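Local coordinates for protein 3'-5' exonuclease crn-4 (Caenorhabditis elegans, PDB 5DK5) that digests RNA and DNA from the 3' end as a metal-dependent DEDDh-family exonuclease and takes part in apoptotic DNA degradation, at residues B[76-79]-B[80-84]; B[102-105]-B[106-110]; B[122-125]-B[126-130]; B[201-204]-B[205-209]. All blocks are in the same frame, centred on the assembly; numbering follows the deposited sequence.

Interaction 1. Residues B[76-79]-B[80-84]; sequences KNCV and DFTGI
Thr-82 grips the carbonyl of Cys-78 with two bonds, one turn back in the short helix 76-82. Its backbone N lies 2.9 Å from Cys-78 O and comes in near the C=O line. Its OG1 donates to the same Cys-78 O at 2.8 Å, from above the carbonyl plane. The hydroxyl sits between the backbone N and the carbonyl carbon (chi1 65°), where it also accepts from Ile-84 N at 3.2 Å, an ST turn. Gly-83, with positive phi, ends the helix, and its N bonds to Val-79 O at 2.8 Å. A valine in place of Thr-82 would probably leave Ile-84 N without this acceptor and Cys-78 O with one bond fewer. Further out, both methyls of Val-79 rest on Ile-84 O, CG1 at 3.4 Å. Lys-76 CE comes to 3.6 Å from Asp-80 OD1, but Lys-76 NZ stays 4.4 Å from Asp-80 OD2, too far for a salt bridge. The side chains of Phe-81 and Thr-82 touch Glu-27, a magnesium ligand, and Phe-81 lies near the bound inhibitor MES. The doubly used hydroxyl thus fixes the helix end beside the active site, while the two charges probably attract only mildly.

Interaction 2. Residues B[102-105]-B[106-110]; sequences FQQW and LITLG
Phe-102 to Trp-105 bond to Leu-106 to Leu-109 in regular i to i+4 steps, and the helix closes at Gly-110, whose positive phi completes a Schellman motif. Leu-109 CD1 lies over one face of the Trp-105 indole. It is 3.6 Å from the centroid of the six-membered ring and 13° off the ring normal, a CH-pi contact. The indole reaches this place because its CG is anti to the backbone N (chi1 -178°), which lays the ring along the following turn. Leu-106 CD2 touches the same ring at CE3, 4.0 Å away. The other branch of Leu-106, CD1, meets Phe-102 CZ at 3.6 Å, and Leu-106 CG lies over a face of the Phe-102 ring. Leu-106 thus fits between both aromatics. Replacing Trp-105 by an alanine would probably open a gap beside Leu-109 and leave its methyl without the ring face. On another side, Thr-108 OG1 donates to Gln-104 O at 2.9 Å, so this carbonyl takes two bonds, the second from Thr-108 N at 2.8 Å. Helix 95-109 packs its aromatic side on the sheet: Phe-102 meets Phe-44 and Ile-46 of strand 41-50, while Trp-105 meets Ile-60 and Phe-62 of strand 55-65.

Interaction 3. Residues B[122-125]-B[126-130]; sequences SRQD and LWRIA. With IPA (isopropyl alcohol), chain L; IPA (isopropyl alcohol), chain M.
Gln-124 and Arg-128 are joined by a short, straight bond, with Arg-128 NE 2.6 Å from Gln-124 OE1 and an N-H...O angle of 177°. The acceptor lies in the guanidinium plane. Gln-124 is bent at chi2 (-60°), which turns its amide back over the helix toward the arginine. The amide runs beside Trp-127, its plane nearly perpendicular to the indole, with OE1 at the ring edge. The tightly packed part is buried: Leu-126 rests on Leu-24 and Tyr-148, Ile-129 on Phe-26, and Trp-127 on Phe-246 of helix 239-249. Ile-129 N donates to Gln-124 O at 2.9 Å and Ala-130 N to Asp-125 O at 2.9 Å, a wider pi-type turn. The start of the helix is looser. Ser-122 OG takes only a weak bond from Gln-124 N, and a water links Ser-122 O to Leu-126 N. Two isopropyl alcohols, probably from the crystallisation liquor, accept from Arg-123 N, weakly, and from Arg-128 NH1. The side chain of Asp-125 lies about 5 Å from the bound magnesium ion, and its OD2 accepts from Phe-26 N. This implies a firm inner turn near the metal and a polar edge where alcohols settled in the crystal.

Interaction 4. Residues B[201-204]-B[205-209]; sequences ILQR and MINMG
The guanidinium of Arg-204 has the methyl of Met-208 beside it, approaching at an oblique angle, with CE 4.1 Å from NH1. The two side chains run alongside each other and point the same way, and the closer touch is made by the arginine's aliphatic part: its CD is 3.9 Å from Met-208 CE. The bend at chi2 (61°) places CD beside the methionine, and the one at chi3 (69°) sets the direction of NE and the guanidinium. The other flat groups are two amides, those of Gln-203 and Asn-207, whose planes are 34° apart. They do not pair with each other. Asn-207 sets its amide against the carbonyl of Gln-203, with CG 3.1 Å from Gln-203 O, and its ND2 lies 3.7 Å from Gln-203 CG. The backbone N of Asn-207 makes the hydrogen bond to Gln-203 O, at 3.1 Å and in the carbonyl plane. Gln-203 NE2 has a weak bond to Asp-54 O.

Ile-201 and Met-205 make an apolar, buried side, where Met-205 SD meets Ile-201 CG2 at 3.7 Å. Along the helix, Met-205 N bonds to Ile-201 O at 2.8 Å, and Met-208 N to Arg-204 O at 2.9 Å. Gly-209 then ends the helix with positive phi, in a Schellman motif.

These residues end helix 191-207, which carries the magnesium ligand Asp-194 further back. Ile-201 and Met-205 pack on Leu-151 of helix 151-161, and Ile-201 also meets Ile-173 and Met-176 of helix 172-179. Leu-202, Gln-203 and Ile-206 lie against Tyr-49 of strand 41-50.

In the fold
The four contacts follow one another along the chain, each on or at the end of one helix: 76-82, 95-109, 124-136 and 191-207. None touches another. Interaction 3 lies about 3 Å from the centre of the chain, in the helix that joins the parallel strands 116-120 and 147-150. Interactions 1, 2 and 4 lie further out, with centres about 19, 21 and 23 Å from that of interaction 3. All four helices pack against the mixed sheet of the exonuclease fold, and strand 41-50 is touched by interactions 1, 2 and 4. These three each hold the C-terminal end of their helix; of them, only interaction 1 borders the magnesium site, as interaction 3 does.

Interaction 1. Residues B[76-79]-B[80-84]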
loop_
_atom_site.group_PDB
_atom_site.type_symbol
_atom_site.label_atom_id
_atom_site.label_comp_id
_atom_site.label_asym_id
_atom_site.label_seq_id
_atom_site.Cartn_x
_atom_site.Cartn_y
_atom_site.Cartn_z
ATOM N N LYS B 76 3.190 -7.508 -1.388
ATOM C CA LYS B 76 3.538 -8.911 -1.561
ATOM C C LYS B 76 4.219 -9.464 -0.313
ATOM O O LYS B 76 3.950 -10.592 0.098
ATOM C CB LYS B 76 4.442 -9.087 -2.783
ATOM C CG LYS B 76 4.839 -10.525 -3.077
ATOM C CD LYS B 76 3.635 -11.395 -3.413
ATOM C CE LYS B 76 4.038 -12.847 -3.619
ATOM N NZ LYS B 76 5.060 -13.004 -4.691
ATOM N N ASN B 77 5.096 -8.668 0.292
ATOM C CA ASN B 77 5.823 -9.109 1.477
ATOM C C ASN B 77 4.903 -9.209 2.693
ATOM O O ASN B 77 5.144 -10.008 3.596
ATOM C CB ASN B 77 7.002 -8.172 1.769
ATOM C CG ASN B 77 6.573 -6.740 2.023
ATOM O OD1 ASN B 77 6.348 -6.343 3.166
ATOM N ND2 ASN B 77 6.474 -5.951 0.959
ATOM N N CYS B 78 3.840 -8.411 2.707
ATOM C CA CYS B 78 2.840 -8.504 3.765
ATOM C C CYS B 78 2.082 -9.824 3.657
ATOM O O CYS B 78 1.881 -10.516 4.654
ATOM C CB CYS B 78 1.864 -7.329 3.699
ATOM S SG CYS B 78 0.460 -7.474 4.841
ATOM N N VAL B 79 1.667 -10.166 2.442
ATOM C CA VAL B 79 0.975 -11.427 2.194
ATOM C C VAL B 79 1.851 -12.623 2.558
ATOM O O VAL B 79 1.384 -13.576 3.180
ATOM C CB VAL B 79 0.545 -11.547 0.717
ATOM C CG1 VAL B 79 0.006 -12.944 0.414
ATOM C CG2 VAL B 79 -0.499 -10.495 0.385
ATOM N N ASP B 80 3.118 -12.571 2.157
ATOM C CA ASP B 80 4.053 -13.656 2.430
ATOM C C ASP B 80 4.284 -13.833 3.928
ATOM O O ASP B 80 4.499 -14.949 4.402
ATOM C CB ASP B 80 5.391 -13.402 1.729
ATOM C CG ASP B 80 5.294 -13.504 0.215
ATOM O OD1 ASP B 80 4.317 -14.099 -0.289
ATOM O OD2 ASP B 80 6.203 -12.995 -0.473
ATOM N N PHE B 81 4.235 -12.732 4.669
ATOM C CA PHE B 81 4.512 -12.760 6.100
ATOM C C PHE B 81 3.294 -13.171 6.926
ATOM O O PHE B 81 3.412 -13.955 7.867
ATOM C CB PHE B 81 5.013 -11.392 6.565
ATOM C CG PHE B 81 5.269 -11.316 8.041
ATOM C CD1 PHE B 81 6.370 -11.945 8.599
ATOM C CD2 PHE B 81 4.410 -10.617 8.871
ATOM C CE1 PHE B 81 6.609 -11.879 9.959
ATOM C CE2 PHE B 81 4.643 -10.546 10.231
ATOM C CZ PHE B 81 5.744 -11.179 10.776
ATOM N N THR B 82 2.129 -12.633 6.576
ATOM C CA THR B 82 0.909 -12.875 7.340
ATOM C C THR B 82 0.154 -14.113 6.857
ATOM O O THR B 82 -0.627 -14.704 7.605
ATOM C CB THR B 82 -0.041 -11.671 7.262
ATOM O OG1 THR B 82 -0.478 -11.498 5.908
ATOM C CG2 THR B 82 0.657 -10.401 7.743
ATOM N N GLY B 83 0.386 -14.498 5.605
ATOM C CA GLY B 83 -0.330 -15.605 4.998
ATOM C C GLY B 83 -1.750 -15.237 4.600
ATOM O O GLY B 83 -2.542 -16.105 4.235
ATOM N N ILE B 84 -2.071 -13.948 4.658
ATOM C CA ILE B 84 -3.418 -13.480 4.352
ATOM C C ILE B 84 -3.537 -13.147 2.863
ATOM O O ILE B 84 -2.760 -12.343 2.347
ATOM C CB ILE B 84 -3.786 -12.239 5.187
ATOM C CG1 ILE B 84 -3.685 -12.565 6.679
ATOM C CG2 ILE B 84 -5.196 -11.761 4.850
ATOM C CD1 ILE B 84 -3.854 -11.367 7.590
#

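Interaction 2. Residues B[102-105]-B[106-110]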
loop_
_atom_site.group_PDB
_atom_site.type_symbol
_atom_site.label_atom_id
_atom_site.label_comp_id
_atom_site.label_asym_id
_atom_site.label_seq_id
_atom_site.Cartn_x
_atom_site.Cartn_y
_atom_site.Cartn_z
ATOM N N PHE B 102 -16.109 -8.148 18.520
ATOM C CA PHE B 102 -15.190 -8.654 19.531
ATOM C C PHE B 102 -15.694 -8.343 20.938
ATOM O O PHE B 102 -15.593 -9.175 21.837
ATOM C CB PHE B 102 -13.794 -8.062 19.314
ATOM C CG PHE B 102 -12.958 -7.996 20.558
ATOM C CD1 PHE B 102 -12.384 -9.139 21.086
ATOM C CD2 PHE B 102 -12.735 -6.786 21.192
ATOM C CE1 PHE B 102 -11.611 -9.076 22.230
ATOM C CE2 PHE B 102 -11.962 -6.718 22.334
ATOM C CZ PHE B 102 -11.399 -7.863 22.853
ATOM N N GLN B 103 -16.246 -7.148 21.125
ATOM C CA GLN B 103 -16.797 -6.763 22.419
ATOM C C GLN B 103 -18.012 -7.612 22.778
ATOM O O GLN B 103 -18.166 -8.037 23.924
ATOM C CB GLN B 103 -17.174 -5.283 22.424
ATOM C CG GLN B 103 -15.980 -4.347 22.389
ATOM C CD GLN B 103 -16.371 -2.902 22.603
ATOM O OE1 GLN B 103 -16.991 -2.280 21.741
ATOM N NE2 GLN B 103 -16.017 -2.361 23.761
ATOM N N GLN B 104 -18.877 -7.856 21.798
ATOM C CA GLN B 104 -20.049 -8.695 22.017
ATOM C C GLN B 104 -19.635 -10.125 22.350
ATOM O O GLN B 104 -20.270 -10.791 23.168
ATOM C CB GLN B 104 -20.956 -8.679 20.786
ATOM C CG GLN B 104 -22.211 -9.526 20.931
ATOM C CD GLN B 104 -23.036 -9.130 22.136
ATOM O OE1 GLN B 104 -23.295 -7.948 22.362
ATOM N NE2 GLN B 104 -23.442 -10.115 22.926
ATOM N N TRP B 105 -18.566 -10.586 21.710
ATOM C CA TRP B 105 -18.035 -11.923 21.950
ATOM C C TRP B 105 -17.635 -12.098 23.412
ATOM O O TRP B 105 -17.897 -13.138 24.012
ATOM C CB TRP B 105 -16.839 -12.180 21.031
ATOM C CG TRP B 105 -16.236 -13.546 21.151
ATOM C CD1 TRP B 105 -16.794 -14.727 20.757
ATOM C CD2 TRP B 105 -14.944 -13.869 21.680
ATOM N NE1 TRP B 105 -15.933 -15.766 21.016
ATOM C CE2 TRP B 105 -14.790 -15.267 21.581
ATOM C CE3 TRP B 105 -13.903 -13.113 22.230
ATOM C CZ2 TRP B 105 -13.638 -15.924 22.013
ATOM C CZ3 TRP B 105 -12.762 -13.768 22.659
ATOM C CH2 TRP B 105 -12.639 -15.160 22.550
ATOM N N LEU B 106 -17.006 -11.076 23.984
ATOM C CA LEU B 106 -16.641 -11.099 25.396
ATOM C C LEU B 106 -17.883 -11.203 26.274
ATOM O O LEU B 106 -17.897 -11.946 27.258
ATOM C CB LEU B 106 -15.843 -9.848 25.772
ATOM C CG LEU B 106 -14.478 -9.669 25.101
ATOM C CD1 LEU B 106 -13.888 -8.320 25.469
ATOM C CD2 LEU B 106 -13.527 -10.793 25.488
ATOM N N ILE B 107 -18.925 -10.460 25.914
ATOM C CA ILE B 107 -20.174 -10.490 26.666
ATOM C C ILE B 107 -20.834 -11.858 26.542
ATOM O O ILE B 107 -21.316 -12.410 27.531
ATOM C CB ILE B 107 -21.153 -9.394 26.189
ATOM C CG1 ILE B 107 -20.539 -8.014 26.435
ATOM C CG2 ILE B 107 -22.505 -9.515 26.911
ATOM C CD1 ILE B 107 -21.403 -6.853 25.988
ATOM N N THR B 108 -20.851 -12.400 25.327
ATOM C CA THR B 108 -21.458 -13.702 25.079
ATOM C C THR B 108 -20.782 -14.791 25.904
ATOM O O THR B 108 -21.439 -15.714 26.380
ATOM C CB THR B 108 -21.389 -14.082 23.588
ATOM O OG1 THR B 108 -22.010 -13.058 22.803
ATOM C CG2 THR B 108 -22.101 -15.405 23.332
ATOM N N LEU B 109 -19.468 -14.686 26.069
ATOM C CA LEU B 109 -18.728 -15.649 26.877
ATOM C C LEU B 109 -19.044 -15.487 28.361
ATOM O O LEU B 109 -18.769 -16.379 29.164
ATOM C CB LEU B 109 -17.224 -15.503 26.648
ATOM C CG LEU B 109 -16.667 -15.928 25.287
ATOM C CD1 LEU B 109 -15.169 -15.707 25.261
ATOM C CD2 LEU B 109 -16.992 -17.380 24.962
ATOM N N GLY B 110 -19.620 -14.346 28.723
ATOM C CA GLY B 110 -19.966 -14.073 30.105
ATOM C C GLY B 110 -18.761 -13.663 30.932
ATOM O O GLY B 110 -18.733 -13.869 32.147
#

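Interaction 3. Residues B[122-125]-B[126-130]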
loop_
_atom_site.group_PDB
_atom_site.type_symbol
_atom_site.label_atom_id
_atom_site.label_comp_id
_atom_site.label_asym_id
_atom_site.label_seq_id
_atom_site.Cartn_x
_atom_site.Cartn_y
_atom_site.Cartn_z
ATOM N N SER B 122 4.642 -10.167 22.835
ATOM C CA SER B 122 5.412 -8.935 22.967
ATOM C C SER B 122 4.485 -7.762 23.259
ATOM O O SER B 122 3.272 -7.932 23.376
ATOM C CB SER B 122 6.226 -8.657 21.697
ATOM O OG SER B 122 5.383 -8.328 20.606
ATOM N N ARG B 123 5.065 -6.574 23.377
ATOM C CA ARG B 123 4.292 -5.364 23.629
ATOM C C ARG B 123 3.614 -4.874 22.357
ATOM O O ARG B 123 2.647 -4.118 22.414
ATOM C CB ARG B 123 5.191 -4.262 24.197
ATOM C CG ARG B 123 6.356 -3.872 23.292
ATOM C CD ARG B 123 7.150 -2.710 23.871
ATOM N NE ARG B 123 7.712 -3.026 25.183
ATOM C CZ ARG B 123 8.337 -2.149 25.964
ATOM N NH1 ARG B 123 8.483 -0.888 25.577
ATOM N NH2 ARG B 123 8.817 -2.532 27.140
ATOM N N GLN B 124 4.124 -5.323 21.214
ATOM C CA GLN B 124 3.709 -4.802 19.915
ATOM C C GLN B 124 2.197 -4.835 19.691
ATOM O O GLN B 124 1.617 -3.851 19.233
ATOM C CB GLN B 124 4.402 -5.587 18.797
ATOM C CG GLN B 124 5.920 -5.532 18.852
ATOM C CD GLN B 124 6.451 -4.117 18.753
ATOM O OE1 GLN B 124 5.905 -3.289 18.025
ATOM N NE2 GLN B 124 7.512 -3.827 19.495
ATOM N N ASP B 125 1.566 -5.958 20.015
ATOM C CA ASP B 125 0.149 -6.154 19.717
ATOM C C ASP B 125 -0.751 -5.075 20.320
ATOM O O ASP B 125 -1.637 -4.555 19.643
ATOM C CB ASP B 125 -0.314 -7.529 20.209
ATOM C CG ASP B 125 0.271 -8.669 19.396
ATOM O OD1 ASP B 125 1.355 -9.169 19.761
ATOM O OD2 ASP B 125 -0.357 -9.068 18.392
ATOM N N LEU B 126 -0.521 -4.736 21.585
ATOM C CA LEU B 126 -1.405 -3.814 22.293
ATOM C C LEU B 126 -0.822 -2.407 22.432
ATOM O O LEU B 126 -1.535 -1.421 22.246
ATOM C CB LEU B 126 -1.747 -4.375 23.675
ATOM C CG LEU B 126 -2.610 -5.645 23.675
ATOM C CD1 LEU B 126 -2.897 -6.087 25.098
ATOM C CD2 LEU B 126 -3.919 -5.447 22.914
ATOM N N TRP B 127 0.462 -2.299 22.755
ATOM C CA TRP B 127 1.067 -0.980 22.917
ATOM C C TRP B 127 1.143 -0.216 21.594
ATOM O O TRP B 127 0.876 0.984 21.557
ATOM C CB TRP B 127 2.467 -1.082 23.524
ATOM C CG TRP B 127 3.308 0.113 23.213
ATOM C CD1 TRP B 127 3.200 1.359 23.757
ATOM C CD2 TRP B 127 4.382 0.178 22.267
ATOM N NE1 TRP B 127 4.143 2.196 23.212
ATOM C CE2 TRP B 127 4.881 1.495 22.295
ATOM C CE3 TRP B 127 4.969 -0.749 21.402
ATOM C CZ2 TRP B 127 5.940 1.907 21.491
ATOM C CZ3 TRP B 127 6.020 -0.338 20.605
ATOM C CH2 TRP B 127 6.496 0.978 20.655
ATOM N N ARG B 128 1.505 -0.904 20.512
ATOM C CA ARG B 128 1.652 -0.250 19.207
ATOM C C ARG B 128 0.437 -0.465 18.313
ATOM O O ARG B 128 -0.288 0.481 18.001
ATOM C CB ARG B 128 2.910 -0.749 18.488
ATOM C CG ARG B 128 3.115 -0.124 17.104
ATOM C CD ARG B 128 4.479 -0.473 16.512
ATOM N NE ARG B 128 4.611 -1.901 16.244
ATOM C CZ ARG B 128 4.130 -2.516 15.168
ATOM N NH1 ARG B 128 3.470 -1.834 14.240
ATOM N NH2 ARG B 128 4.304 -3.821 15.022
ATOM N N ILE B 129 0.223 -1.711 17.901
ATOM C CA ILE B 129 -0.792 -2.031 16.901
ATOM C C ILE B 129 -2.190 -1.624 17.352
ATOM O O ILE B 129 -2.900 -0.927 16.626
ATOM C CB ILE B 129 -0.777 -3.537 16.562
ATOM C CG1 ILE B 129 0.548 -3.892 15.882
ATOM C CG2 ILE B 129 -1.973 -3.913 15.673
ATOM C CD1 ILE B 129 0.741 -5.371 15.589
ATOM N N ALA B 130 -2.591 -2.060 18.542
ATOM C CA ALA B 130 -3.914 -1.719 19.043
ATOM C C ALA B 130 -4.038 -0.208 19.186
ATOM O O ALA B 130 -4.959 0.394 18.642
ATOM C CB ALA B 130 -4.187 -2.407 20.369
HETATM C C1 IPA L . 10.103 -8.057 24.919
HETATM C C2 IPA L . 9.155 -7.777 23.776
HETATM C C3 IPA L . 9.939 -7.435 22.527
HETATM O O2 IPA L . 8.338 -6.684 24.119
HETATM C C1 IPA M . 1.991 2.743 13.044
HETATM C C2 IPA M . 3.304 2.679 13.791
HETATM C C3 IPA M . 3.098 3.171 15.207
HETATM O O2 IPA M . 3.756 1.344 13.813
HETATM O O HOH W 1 1.120 -6.301 23.586
#

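Interaction 4. Residues B[201-204]-B[205-209]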
loop_
_atom_site.group_PDB
_atom_site.type_symbol
_atom_site.label_atom_id
_atom_site.label_comp_id
_atom_site.label_asym_id
_atom_site.label_seq_id
_atom_site.Cartn_x
_atom_site.Cartn_y
_atom_site.Cartn_z
ATOM N N ILE B 201 2.862 -22.542 24.593
ATOM C CA ILE B 201 3.999 -22.051 25.361
ATOM C C ILE B 201 3.536 -21.645 26.755
ATOM O O ILE B 201 4.140 -22.030 27.756
ATOM C CB ILE B 201 4.678 -20.853 24.667
ATOM C CG1 ILE B 201 5.374 -21.309 23.383
ATOM C CG2 ILE B 201 5.709 -20.193 25.586
ATOM C CD1 ILE B 201 5.688 -20.180 22.423
ATOM N N LEU B 202 2.461 -20.864 26.806
ATOM C CA LEU B 202 1.887 -20.410 28.067
ATOM C C LEU B 202 1.571 -21.589 28.978
ATOM O O LEU B 202 1.876 -21.565 30.168
ATOM C CB LEU B 202 0.619 -19.590 27.808
ATOM C CG LEU B 202 -0.221 -19.195 29.025
ATOM C CD1 LEU B 202 0.561 -18.289 29.958
ATOM C CD2 LEU B 202 -1.506 -18.523 28.578
ATOM N N GLN B 203 0.964 -22.624 28.405
ATOM C CA GLN B 203 0.597 -23.819 29.154
ATOM C C GLN B 203 1.832 -24.526 29.698
ATOM O O GLN B 203 1.922 -24.814 30.891
ATOM C CB GLN B 203 -0.203 -24.775 28.265
ATOM C CG GLN B 203 -0.729 -26.009 28.980
ATOM C CD GLN B 203 -1.580 -26.881 28.079
ATOM O OE1 GLN B 203 -1.196 -27.190 26.951
ATOM N NE2 GLN B 203 -2.749 -27.278 28.570
ATOM N N ARG B 204 2.784 -24.801 28.811
ATOM C CA ARG B 204 4.015 -25.486 29.189
ATOM C C ARG B 204 4.776 -24.708 30.254
ATOM O O ARG B 204 5.399 -25.297 31.137
ATOM C CB ARG B 204 4.906 -25.702 27.961
ATOM C CG ARG B 204 6.287 -26.278 28.264
ATOM C CD ARG B 204 6.212 -27.649 28.918
ATOM N NE ARG B 204 5.725 -28.671 27.995
ATOM C CZ ARG B 204 6.492 -29.352 27.147
ATOM N NH1 ARG B 204 7.800 -29.133 27.088
ATOM N NH2 ARG B 204 5.945 -30.259 26.350
ATOM N N MET B 205 4.724 -23.383 30.167
ATOM C CA MET B 205 5.458 -22.539 31.097
ATOM C C MET B 205 4.972 -22.713 32.535
ATOM O O MET B 205 5.787 -22.881 33.441
ATOM C CB MET B 205 5.355 -21.070 30.682
ATOM C CG MET B 205 6.357 -20.680 29.608
ATOM S SD MET B 205 6.198 -18.975 29.046
ATOM C CE MET B 205 6.576 -18.072 30.546
ATOM N N ILE B 206 3.659 -22.682 32.751
ATOM C CA ILE B 206 3.133 -22.802 34.109
ATOM C C ILE B 206 3.314 -24.231 34.605
ATOM O O ILE B 206 3.456 -24.471 35.804
ATOM C CB ILE B 206 1.635 -22.388 34.211
ATOM C CG1 ILE B 206 0.688 -23.479 33.683
ATOM C CG2 ILE B 206 1.399 -21.067 33.489
ATOM C CD1 ILE B 206 -0.758 -23.244 34.048
ATOM N N ASN B 207 3.313 -25.180 33.673
ATOM C CA ASN B 207 3.538 -26.578 34.014
ATOM C C ASN B 207 4.995 -26.806 34.401
ATOM O O ASN B 207 5.314 -27.751 35.120
ATOM C CB ASN B 207 3.146 -27.489 32.850
ATOM C CG ASN B 207 1.660 -27.431 32.537
ATOM O OD1 ASN B 207 0.869 -26.896 33.315
ATOM N ND2 ASN B 207 1.273 -27.993 31.398
ATOM N N MET B 208 5.875 -25.934 33.911
ATOM C CA MET B 208 7.272 -25.927 34.333
ATOM C C MET B 208 7.446 -25.072 35.588
ATOM O O MET B 208 8.550 -24.963 36.125
ATOM C CB MET B 208 8.177 -25.408 33.212
ATOM C CG MET B 208 8.331 -26.361 32.033
ATOM S SD MET B 208 9.258 -27.853 32.444
ATOM C CE MET B 208 9.522 -28.550 30.814
ATOM N N GLY B 209 6.354 -24.463 36.046
ATOM C CA GLY B 209 6.343 -23.731 37.302
ATOM C C GLY B 209 6.457 -22.223 37.157
ATOM O O GLY B 209 6.807 -21.530 38.113
#